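Local coordinates for protein putative SAM-dependent O-methyltranferase (Podospora anserina, PDB 4YMH) that binds S-adenosyl-L-homocysteine and probably acts as a cation-dependent O-methyltransferase that transfers methyl groups from S-adenosylmethionine, at residues A[136-141]-A[160-165]; A[167-172]-A[229-234]; A[30-35]-A[49-54]. One frame throughout, in Å; residues are numbered along the deposited sequence.

Interaction 1: residues A[136-141]-A[160-165]; sequences GEFDLI and QGLLSA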
loop_
_atom_site.group_PDB
_atom_site.type_symbol
_atom_site.label_atom_id
_atom_site.label_comp_id
_atom_site.label_asym_id
_atom_site.label_seq_id
_atom_site.Cartn_x
_atom_site.Cartn_y
_atom_site.Cartn_z
ATOM N N GLY A 136 -4.534 -4.898 -26.704
ATOM C CA GLY A 136 -5.020 -5.732 -25.614
ATOM C C GLY A 136 -5.091 -4.987 -24.295
ATOM O O GLY A 136 -5.297 -3.776 -24.266
ATOM N N GLU A 137 -4.917 -5.700 -23.190
ATOM C CA GLU A 137 -5.047 -5.057 -21.898
ATOM C C GLU A 137 -4.039 -5.603 -20.898
ATOM O O GLU A 137 -3.505 -6.709 -21.057
ATOM C CB GLU A 137 -6.471 -5.229 -21.363
ATOM C CG GLU A 137 -6.863 -6.681 -21.175
ATOM C CD GLU A 137 -8.318 -6.852 -20.767
ATOM O OE1 GLU A 137 -9.103 -5.896 -20.944
ATOM O OE2 GLU A 137 -8.670 -7.951 -20.277
ATOM N N PHE A 138 -3.791 -4.815 -19.863
ATOM C CA PHE A 138 -2.853 -5.195 -18.823
ATOM C C PHE A 138 -3.558 -5.216 -17.464
ATOM O O PHE A 138 -4.422 -4.379 -17.202
ATOM C CB PHE A 138 -1.659 -4.231 -18.811
ATOM C CG PHE A 138 -0.849 -4.245 -20.086
ATOM C CD1 PHE A 138 -1.146 -3.377 -21.127
ATOM C CD2 PHE A 138 0.211 -5.126 -20.242
ATOM C CE1 PHE A 138 -0.403 -3.388 -22.298
ATOM C CE2 PHE A 138 0.959 -5.143 -21.416
ATOM C CZ PHE A 138 0.651 -4.274 -22.442
ATOM N N ASP A 139 -3.187 -6.176 -16.620
ATOM C CA ASP A 139 -3.755 -6.321 -15.282
ATOM C C ASP A 139 -3.006 -5.463 -14.280
ATOM O O ASP A 139 -3.526 -5.144 -13.214
ATOM C CB ASP A 139 -3.711 -7.776 -14.811
ATOM C CG ASP A 139 -4.643 -8.673 -15.573
ATOM O OD1 ASP A 139 -5.630 -8.172 -16.148
ATOM O OD2 ASP A 139 -4.396 -9.899 -15.574
ATOM N N LEU A 140 -1.766 -5.109 -14.609
ATOM C CA LEU A 140 -0.995 -4.221 -13.748
ATOM C C LEU A 140 -0.174 -3.303 -14.614
ATOM O O LEU A 140 0.513 -3.749 -15.542
ATOM C CB LEU A 140 -0.100 -5.003 -12.780
ATOM C CG LEU A 140 0.615 -4.173 -11.704
ATOM C CD1 LEU A 140 0.858 -5.005 -10.461
ATOM C CD2 LEU A 140 1.947 -3.569 -12.198
ATOM N N ILE A 141 -0.270 -2.009 -14.321
ATOM C CA ILE A 141 0.484 -1.009 -15.053
ATOM C C ILE A 141 1.284 -0.148 -14.076
ATOM O O ILE A 141 0.725 0.432 -13.163
ATOM C CB ILE A 141 -0.456 -0.113 -15.900
ATOM C CG1 ILE A 141 -1.314 -0.995 -16.824
ATOM C CG2 ILE A 141 0.360 0.894 -16.696
ATOM C CD1 ILE A 141 -2.245 -0.235 -17.749
ATOM N N GLN A 160 -8.007 4.036 -24.351
ATOM C CA GLN A 160 -7.854 2.878 -25.237
ATOM C C GLN A 160 -8.137 1.545 -24.549
ATOM O O GLN A 160 -7.977 0.490 -25.153
ATOM C CB GLN A 160 -6.445 2.846 -25.836
ATOM C CG GLN A 160 -6.089 4.121 -26.557
ATOM C CD GLN A 160 -4.808 4.029 -27.365
ATOM O OE1 GLN A 160 -4.269 5.033 -27.843
ATOM N NE2 GLN A 160 -4.309 2.810 -27.516
ATOM N N GLY A 161 -8.557 1.595 -23.293
ATOM C CA GLY A 161 -8.863 0.384 -22.558
ATOM C C GLY A 161 -7.677 -0.551 -22.404
ATOM O O GLY A 161 -7.815 -1.762 -22.577
ATOM N N LEU A 162 -6.517 0.008 -22.063
ATOM C CA LEU A 162 -5.290 -0.782 -21.900
ATOM C C LEU A 162 -5.201 -1.355 -20.494
ATOM O O LEU A 162 -4.381 -2.228 -20.215
ATOM C CB LEU A 162 -4.051 0.069 -22.194
ATOM C CG LEU A 162 -3.739 0.404 -23.656
ATOM C CD1 LEU A 162 -2.638 1.465 -23.743
ATOM C CD2 LEU A 162 -3.328 -0.843 -24.412
ATOM N N LEU A 163 -6.044 -0.840 -19.609
ATOM C CA LEU A 163 -6.203 -1.376 -18.263
ATOM C C LEU A 163 -7.356 -2.363 -18.239
ATOM O O LEU A 163 -8.463 -2.021 -18.653
ATOM C CB LEU A 163 -6.479 -0.254 -17.265
ATOM C CG LEU A 163 -6.527 -0.711 -15.804
ATOM C CD1 LEU A 163 -5.119 -1.042 -15.319
ATOM C CD2 LEU A 163 -7.191 0.360 -14.926
ATOM N N SER A 164 -7.118 -3.575 -17.742
ATOM C CA SER A 164 -8.192 -4.559 -17.655
ATOM C C SER A 164 -9.254 -4.144 -16.631
ATOM O O SER A 164 -9.022 -3.260 -15.810
ATOM C CB SER A 164 -7.636 -5.938 -17.285
ATOM O OG SER A 164 -7.135 -5.933 -15.959
ATOM N N ALA A 165 -10.405 -4.817 -16.678
ATOM C CA ALA A 165 -11.535 -4.520 -15.790
ATOM C C ALA A 165 -11.143 -4.547 -14.319
ATOM O O ALA A 165 -11.520 -3.657 -13.552
ATOM C CB ALA A 165 -12.684 -5.506 -16.046
HETATM O O HOH W 1 -6.411 -1.808 -25.783
HETATM O O HOH W 2 -11.059 -6.681 -18.831
#
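Glu137 lays its extended carboxylate arm alongside Ser164, with CD 3.7 Å from Ser164 CB. Its CG sits between the backbone N and the carbonyl carbon (chi1 60°), which turns the chain along the 160-165 segment, and OE1 receives a bond from a water that in turn accepts from Ala165 N. Next to it the backbones pair as a short parallel bridge, Phe138 with Leu163. Phe138 N donates to Leu162 O at 2.7 Å, and Ser164 N donates to Phe138 O at 2.9 Å with a nearly straight N-H...O angle of 168°. Leu162 O also lies near the plane of the Phe138 ring, at its edge, 3.6 Å from CD1.

The polar side-chain link is Ser164 OG, which donates to Asp139 OD1 over 2.7 Å. The hydroxyl arrives on the anti side of the carboxylate, 16° out of its plane, while OD2 forms a salt bridge with Lys67, so both oxygens are engaged and the group is probably fixed in rotation. Replacing Asp139 with an alanine would probably leave the Ser164 hydroxyl without its acceptor and the Lys67 ammonium without this countercharge.

On the apolar side, Ile141 CD1 meets Leu163 CD1 at 3.8 Å, the two branches crossing at a slant, and Ile157 of helix 150-159 touches both residues. Phe138 also makes a cation-pi contact with Arg68. At the other end Gly161, with positive phi, closes helix 150-159 in a Schellman motif, where a water may bridge Gly136 O and Gln160 O. The bridge thus lies where helix 150-159 returns to the sheet, within the beta-alpha-beta unit 138-143, 150-159, 167-171, right-handed as usual in the Rossmann-like class I methyltransferase fold.

Interaction 2: residues A[167-172]-A[229-234]; sequences GIILCD and TQIRWK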
loop_
_atom_site.group_PDB
_atom_site.type_symbol
_atom_site.label_atom_id
_atom_site.label_comp_id
_atom_site.label_asym_id
_atom_site.label_seq_id
_atom_site.Cartn_x
_atom_site.Cartn_y
_atom_site.Cartn_z
ATOM N N GLY A 167 -7.907 -4.581 -13.298
ATOM C CA GLY A 167 -6.521 -4.151 -13.201
ATOM C C GLY A 167 -6.271 -2.925 -12.343
ATOM O O GLY A 167 -7.194 -2.210 -11.944
ATOM N N ILE A 168 -5.001 -2.673 -12.060
ATOM C CA ILE A 168 -4.626 -1.496 -11.291
ATOM C C ILE A 168 -3.472 -0.766 -11.962
ATOM O O ILE A 168 -2.588 -1.377 -12.577
ATOM C CB ILE A 168 -4.237 -1.872 -9.842
ATOM C CG1 ILE A 168 -4.245 -0.650 -8.931
ATOM C CG2 ILE A 168 -2.900 -2.616 -9.793
ATOM C CD1 ILE A 168 -4.064 -1.019 -7.465
ATOM N N ILE A 169 -3.499 0.552 -11.849
ATOM C CA ILE A 169 -2.362 1.368 -12.236
ATOM C C ILE A 169 -1.674 1.856 -10.976
ATOM O O ILE A 169 -2.321 2.370 -10.077
ATOM C CB ILE A 169 -2.764 2.589 -13.065
ATOM C CG1 ILE A 169 -3.699 2.194 -14.201
ATOM C CG2 ILE A 169 -1.490 3.303 -13.592
ATOM C CD1 ILE A 169 -4.246 3.390 -14.965
ATOM N N LEU A 170 -0.360 1.688 -10.921
ATOM C CA LEU A 170 0.461 2.180 -9.825
ATOM C C LEU A 170 1.393 3.239 -10.363
ATOM O O LEU A 170 2.212 2.953 -11.225
ATOM C CB LEU A 170 1.266 1.045 -9.199
ATOM C CG LEU A 170 0.413 -0.115 -8.677
ATOM C CD1 LEU A 170 1.275 -1.304 -8.305
ATOM C CD2 LEU A 170 -0.428 0.352 -7.481
ATOM N N CYS A 171 1.266 4.454 -9.854
ATOM C CA CYS A 171 2.114 5.566 -10.295
ATOM C C CYS A 171 3.108 5.927 -9.199
ATOM O O CYS A 171 2.714 6.234 -8.072
ATOM C CB CYS A 171 1.261 6.778 -10.664
ATOM S SG CYS A 171 -0.084 6.425 -11.836
ATOM N N ASP A 172 4.395 5.910 -9.548
ATOM C CA ASP A 172 5.481 6.068 -8.580
ATOM C C ASP A 172 6.004 7.512 -8.488
ATOM O O ASP A 172 5.879 8.288 -9.437
ATOM C CB ASP A 172 6.617 5.114 -8.955
ATOM C CG ASP A 172 7.480 4.745 -7.783
ATOM O OD1 ASP A 172 6.967 4.754 -6.647
ATOM O OD2 ASP A 172 8.671 4.438 -7.996
ATOM N N THR A 229 0.310 6.577 -6.412
ATOM C CA THR A 229 -1.091 6.696 -6.765
ATOM C C THR A 229 -1.617 5.371 -7.314
ATOM O O THR A 229 -1.092 4.842 -8.286
ATOM C CB THR A 229 -1.337 7.818 -7.785
ATOM O OG1 THR A 229 -0.829 9.059 -7.258
ATOM C CG2 THR A 229 -2.818 7.954 -8.034
ATOM N N GLN A 230 -2.650 4.833 -6.666
ATOM C CA GLN A 230 -3.354 3.635 -7.136
ATOM C C GLN A 230 -4.582 4.066 -7.915
ATOM O O GLN A 230 -5.375 4.887 -7.437
ATOM C CB GLN A 230 -3.782 2.739 -5.955
ATOM C CG GLN A 230 -2.614 2.285 -5.090
ATOM C CD GLN A 230 -3.024 1.354 -3.966
ATOM O OE1 GLN A 230 -4.207 1.112 -3.733
ATOM N NE2 GLN A 230 -2.038 0.812 -3.274
ATOM N N ILE A 231 -4.760 3.505 -9.100
ATOM C CA ILE A 231 -5.901 3.858 -9.939
ATOM C C ILE A 231 -6.623 2.586 -10.361
ATOM O O ILE A 231 -5.983 1.635 -10.812
ATOM C CB ILE A 231 -5.470 4.647 -11.193
ATOM C CG1 ILE A 231 -4.666 5.898 -10.805
ATOM C CG2 ILE A 231 -6.688 5.017 -12.028
ATOM C CD1 ILE A 231 -4.059 6.640 -12.013
ATOM N N ARG A 232 -7.946 2.561 -10.213
ATOM C CA ARG A 232 -8.718 1.424 -10.730
ATOM C C ARG A 232 -9.934 1.946 -11.470
ATOM O O ARG A 232 -10.326 3.089 -11.282
ATOM C CB ARG A 232 -9.153 0.476 -9.596
ATOM C CG ARG A 232 -10.139 1.091 -8.613
ATOM C CD ARG A 232 -10.587 0.122 -7.498
ATOM N NE ARG A 232 -11.440 -0.957 -8.006
ATOM C CZ ARG A 232 -12.774 -0.922 -8.037
ATOM N NH1 ARG A 232 -13.440 0.140 -7.580
ATOM N NH2 ARG A 232 -13.449 -1.951 -8.529
ATOM N N TRP A 233 -10.540 1.124 -12.313
ATOM C CA TRP A 233 -11.851 1.481 -12.839
ATOM C C TRP A 233 -12.847 1.523 -11.686
ATOM O O TRP A 233 -12.822 0.638 -10.819
ATOM C CB TRP A 233 -12.343 0.467 -13.876
ATOM C CG TRP A 233 -11.516 0.315 -15.118
ATOM C CD1 TRP A 233 -10.706 -0.739 -15.436
ATOM C CD2 TRP A 233 -11.457 1.216 -16.231
ATOM N NE1 TRP A 233 -10.140 -0.543 -16.670
ATOM C CE2 TRP A 233 -10.578 0.649 -17.179
ATOM C CE3 TRP A 233 -12.054 2.450 -16.515
ATOM C CZ2 TRP A 233 -10.286 1.271 -18.394
ATOM C CZ3 TRP A 233 -11.757 3.072 -17.730
ATOM C CH2 TRP A 233 -10.885 2.478 -18.649
ATOM N N LYS A 234 -13.733 2.523 -11.680
ATOM C CA LYS A 234 -14.923 2.463 -10.825
ATOM C C LYS A 234 -15.701 1.196 -11.137
ATOM O O LYS A 234 -15.703 0.752 -12.286
ATOM C CB LYS A 234 -15.841 3.665 -11.037
ATOM C CG LYS A 234 -15.334 4.975 -10.500
ATOM C CD LYS A 234 -16.510 5.964 -10.400
ATOM C CE LYS A 234 -16.022 7.405 -10.226
ATOM N NZ LYS A 234 -15.113 7.552 -9.061
HETATM O O HOH W 3 -9.727 -1.852 -11.986
#
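Ile169 and Ile231 face each other as an antiparallel hydrogen-bonded pair, CB to CB 3.9 Å, where the one reversed strand, 228-233, lies between 167-171 and 217-222, the hallmark of the class I methyltransferase sheet. Their two backbone bonds form a closed ring: Ile169 N to Ile231 O is nearly straight at 173°, while the return bond from Ile231 N to Ile169 O is more bent. Cys171 and Thr229, two residues along, form the next hydrogen-bonded pair, with Cys171 N to Thr229 O at 2.9 Å and Thr229 N bonded back to Cys171 O. The strand axes close to 4.7 Å with 156° between their directions.

Between the hydrogen-bonded pairs, Leu170 and Gln230 form a non-hydrogen-bonded pair on the other face. Their side chains run side by side, pointing the same way, with Leu170 CD2 3.8 Å from Gln230 CG. Ile168 carries CG1 anti to its own nitrogen (chi1 -163°), which sets that carbon 3.4 Å from Ile231 O and brings CD1 against Gln230 CB.

Further out, helix 150-159 covers the Ile169, Cys171 and Ile231 face: Ile157 packs on Ile169, Tyr150 on Cys171 and Val154 on Ile231. On the Leu170 and Gln230 face the second subunit comes in: its Phe59 packs on Gln230 and its Asp63 on Ile168. The Arg232 guanidinium forms salt bridges with Asp235 and Asp218. Where the pairing ends, a water donates to Gly167 O at 2.6 Å and accepts from Trp233 N.

Interaction 3: residues A[30-35]-A[49-54]; sequences ALVEHW and SSRLQG. With SAH (S-adenosyl-L-homocysteine), chain E.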
loop_
_atom_site.group_PDB
_atom_site.type_symbol
_atom_site.label_atom_id
_atom_site.label_comp_id
_atom_site.label_asym_id
_atom_site.label_seq_id
_atom_site.Cartn_x
_atom_site.Cartn_y
_atom_site.Cartn_z
ATOM N N ALA A 30 20.022 -12.518 -7.265
ATOM C CA ALA A 30 20.373 -12.026 -8.593
ATOM C C ALA A 30 19.926 -10.581 -8.757
ATOM O O ALA A 30 20.619 -9.768 -9.384
ATOM C CB ALA A 30 19.748 -12.894 -9.668
ATOM N N LEU A 31 18.765 -10.274 -8.188
ATOM C CA LEU A 31 18.200 -8.937 -8.309
ATOM C C LEU A 31 18.963 -7.947 -7.429
ATOM O O LEU A 31 19.150 -6.800 -7.811
ATOM C CB LEU A 31 16.706 -8.950 -7.965
ATOM C CG LEU A 31 15.915 -7.683 -8.318
ATOM C CD1 LEU A 31 16.204 -7.295 -9.747
ATOM C CD2 LEU A 31 14.403 -7.892 -8.104
ATOM N N VAL A 32 19.400 -8.386 -6.254
ATOM C CA VAL A 32 20.310 -7.574 -5.455
ATOM C C VAL A 32 21.559 -7.236 -6.274
ATOM O O VAL A 32 22.000 -6.081 -6.320
ATOM C CB VAL A 32 20.746 -8.288 -4.164
ATOM C CG1 VAL A 32 21.779 -7.446 -3.422
ATOM C CG2 VAL A 32 19.552 -8.593 -3.279
ATOM N N GLU A 33 22.120 -8.250 -6.927
ATOM C CA GLU A 33 23.312 -8.046 -7.750
ATOM C C GLU A 33 23.062 -7.015 -8.859
ATOM O O GLU A 33 23.907 -6.148 -9.122
ATOM C CB GLU A 33 23.785 -9.375 -8.352
ATOM C CG GLU A 33 25.054 -9.261 -9.169
ATOM C CD GLU A 33 25.554 -10.603 -9.683
ATOM O OE1 GLU A 33 24.721 -11.498 -9.934
ATOM O OE2 GLU A 33 26.784 -10.763 -9.830
ATOM N N HIS A 34 21.904 -7.098 -9.507
ATOM C CA HIS A 34 21.580 -6.110 -10.533
ATOM C C HIS A 34 21.422 -4.695 -9.944
ATOM O O HIS A 34 21.837 -3.702 -10.553
ATOM C CB HIS A 34 20.310 -6.509 -11.281
ATOM C CG HIS A 34 19.853 -5.483 -12.264
ATOM N ND1 HIS A 34 20.496 -5.260 -13.465
ATOM C CD2 HIS A 34 18.828 -4.600 -12.219
ATOM C CE1 HIS A 34 19.881 -4.291 -14.116
ATOM N NE2 HIS A 34 18.868 -3.869 -13.381
ATOM N N TRP A 35 20.828 -4.613 -8.759
ATOM C CA TRP A 35 20.595 -3.328 -8.094
ATOM C C TRP A 35 21.935 -2.655 -7.777
ATOM O O TRP A 35 22.172 -1.477 -8.117
ATOM C CB TRP A 35 19.763 -3.560 -6.827
ATOM C CG TRP A 35 19.250 -2.335 -6.137
ATOM C CD1 TRP A 35 18.140 -1.606 -6.465
ATOM C CD2 TRP A 35 19.802 -1.719 -4.967
ATOM N NE1 TRP A 35 17.976 -0.568 -5.581
ATOM C CE2 TRP A 35 18.984 -0.612 -4.652
ATOM C CE3 TRP A 35 20.912 -1.992 -4.158
ATOM C CZ2 TRP A 35 19.244 0.222 -3.569
ATOM C CZ3 TRP A 35 21.166 -1.164 -3.079
ATOM C CH2 TRP A 35 20.334 -0.069 -2.794
ATOM N N SER A 49 14.387 2.273 -8.119
ATOM C CA SER A 49 13.629 1.983 -6.905
ATOM C C SER A 49 14.559 1.411 -5.834
ATOM O O SER A 49 15.659 0.966 -6.151
ATOM C CB SER A 49 12.478 1.025 -7.219
ATOM O OG SER A 49 11.605 1.607 -8.184
ATOM N N SER A 50 14.133 1.458 -4.572
ATOM C CA SER A 50 14.871 0.841 -3.466
ATOM C C SER A 50 14.687 -0.682 -3.425
ATOM O O SER A 50 13.879 -1.241 -4.164
ATOM C CB SER A 50 14.412 1.422 -2.134
ATOM O OG SER A 50 13.102 0.949 -1.831
ATOM N N ARG A 51 15.425 -1.350 -2.543
ATOM C CA ARG A 51 15.257 -2.788 -2.336
ATOM C C ARG A 51 13.890 -3.135 -1.736
ATOM O O ARG A 51 13.245 -4.116 -2.141
ATOM C CB ARG A 51 16.371 -3.327 -1.436
ATOM C CG ARG A 51 17.759 -3.243 -2.055
ATOM C CD ARG A 51 18.833 -3.800 -1.124
ATOM N NE ARG A 51 18.567 -5.181 -0.720
ATOM C CZ ARG A 51 19.500 -6.028 -0.289
ATOM N NH1 ARG A 51 20.770 -5.651 -0.223
ATOM N NH2 ARG A 51 19.166 -7.260 0.061
ATOM N N LEU A 52 13.448 -2.324 -0.774
ATOM C CA LEU A 52 12.143 -2.539 -0.151
ATOM C C LEU A 52 11.043 -2.434 -1.211
ATOM O O LEU A 52 10.113 -3.247 -1.244
ATOM C CB LEU A 52 11.907 -1.527 0.982
ATOM C CG LEU A 52 10.590 -1.658 1.752
ATOM C CD1 LEU A 52 10.477 -3.045 2.394
ATOM C CD2 LEU A 52 10.486 -0.553 2.817
ATOM N N GLN A 53 11.164 -1.449 -2.102
ATOM C CA GLN A 53 10.195 -1.308 -3.184
ATOM C C GLN A 53 10.218 -2.521 -4.082
ATOM O O GLN A 53 9.179 -2.940 -4.592
ATOM C CB GLN A 53 10.459 -0.050 -4.021
ATOM C CG GLN A 53 10.092 1.244 -3.348
ATOM C CD GLN A 53 10.365 2.443 -4.238
ATOM O OE1 GLN A 53 11.414 3.075 -4.128
ATOM N NE2 GLN A 53 9.427 2.749 -5.133
ATOM N N GLY A 54 11.402 -3.097 -4.280
ATOM C CA GLY A 54 11.511 -4.352 -5.007
ATOM C C GLY A 54 10.707 -5.479 -4.372
ATOM O O GLY A 54 9.966 -6.213 -5.044
HETATM N N SAH E . 11.380 1.928 -13.192
HETATM C CA SAH E . 12.781 2.044 -12.904
HETATM C CB SAH E . 13.237 3.501 -12.908
HETATM C CG SAH E . 12.654 4.413 -13.983
HETATM S SD SAH E . 13.421 5.990 -13.945
HETATM C C SAH E . 13.114 1.441 -11.566
HETATM O O SAH E . 14.249 1.105 -11.324
HETATM O OXT SAH E . 12.226 1.310 -10.737
HETATM C "C5'" SAH E . 12.541 6.709 -15.270
HETATM C "C4'" SAH E . 12.938 6.197 -16.646
HETATM O "O4'" SAH E . 12.034 6.700 -17.613
HETATM C "C3'" SAH E . 14.303 6.674 -17.079
HETATM O "O3'" SAH E . 15.115 5.592 -17.467
HETATM C "C2'" SAH E . 14.034 7.576 -18.256
HETATM O "O2'" SAH E . 15.060 7.586 -19.197
HETATM C "C1'" SAH E . 12.713 7.074 -18.785
HETATM N N9 SAH E . 11.936 8.096 -19.500
HETATM C C8 SAH E . 11.836 9.383 -19.221
HETATM N N7 SAH E . 11.038 9.991 -20.081
HETATM C C5 SAH E . 10.608 9.085 -20.925
HETATM C C6 SAH E . 9.717 9.054 -22.083
HETATM N N6 SAH E . 9.152 10.174 -22.476
HETATM N N1 SAH E . 9.500 7.897 -22.701
HETATM C C2 SAH E . 10.078 6.783 -22.267
HETATM N N3 SAH E . 10.888 6.727 -21.227
HETATM C C4 SAH E . 11.185 7.830 -20.529
#
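Trp35 makes the direct hydrogen bond across this contact: its indole NE1 donates to Ser49 O at 2.8 Å. The acceptor lies only 2° out of the ring plane and the donor lies in the carbonyl plane, so the bond fixes the edge of the indole against the turn before helix 51-64.

In the van der Waals contacts, Arg51 runs along helix 29-41, its aliphatic part on Trp35 and its guanidinium beside Val32. Its CG sits over the six-membered ring of Trp35 in a CH-pi contact, 3.8 Å from the centroid and 7° off the normal. A bend at chi3 then turns the guanidinium, at 63° to the indole plane, so that Val32 CG2 sits over one face toward its rim, 3.6 Å from Arg51 NH2.

Ser50 and Gln53 form a capping box at the start of helix 51-64: Gln53 N donates to Ser50 OG, and Ser50 N to Gln53 OE1. Ser50 OG is also hydrogen-bonded to Ser4 of the second subunit.

The ligand bonds come from Ser49. Its OG donates to the carboxylate OXT of S-adenosyl-L-homocysteine at 2.6 Å, and its N gives a weak bond to the second carboxylate oxygen, O.

Overall arrangement
Along the chain interaction 3 comes first, then interaction 1, then interaction 2. Interactions 1 and 2 have centres 11 Å apart and share the sheet: strands 138-143 and 167-171 are neighbours in it, probably joined by hydrogen bonds from Ile141 to Ile168 and Leu170, while strand 228-233 continues the sheet beyond 167-171. Interaction 3, a helix contact on the opposite side of the chain's centre, is 26 Å from interaction 1 and 23 Å from interaction 2, between centres. It touches interaction 2 where Gln53 approaches Asp172, and both reach the second subunit. Ser49, in the turn before helix 51-64, holds the carboxylate of S-adenosyl-L-homocysteine, while interactions 1 and 2 build the sheet.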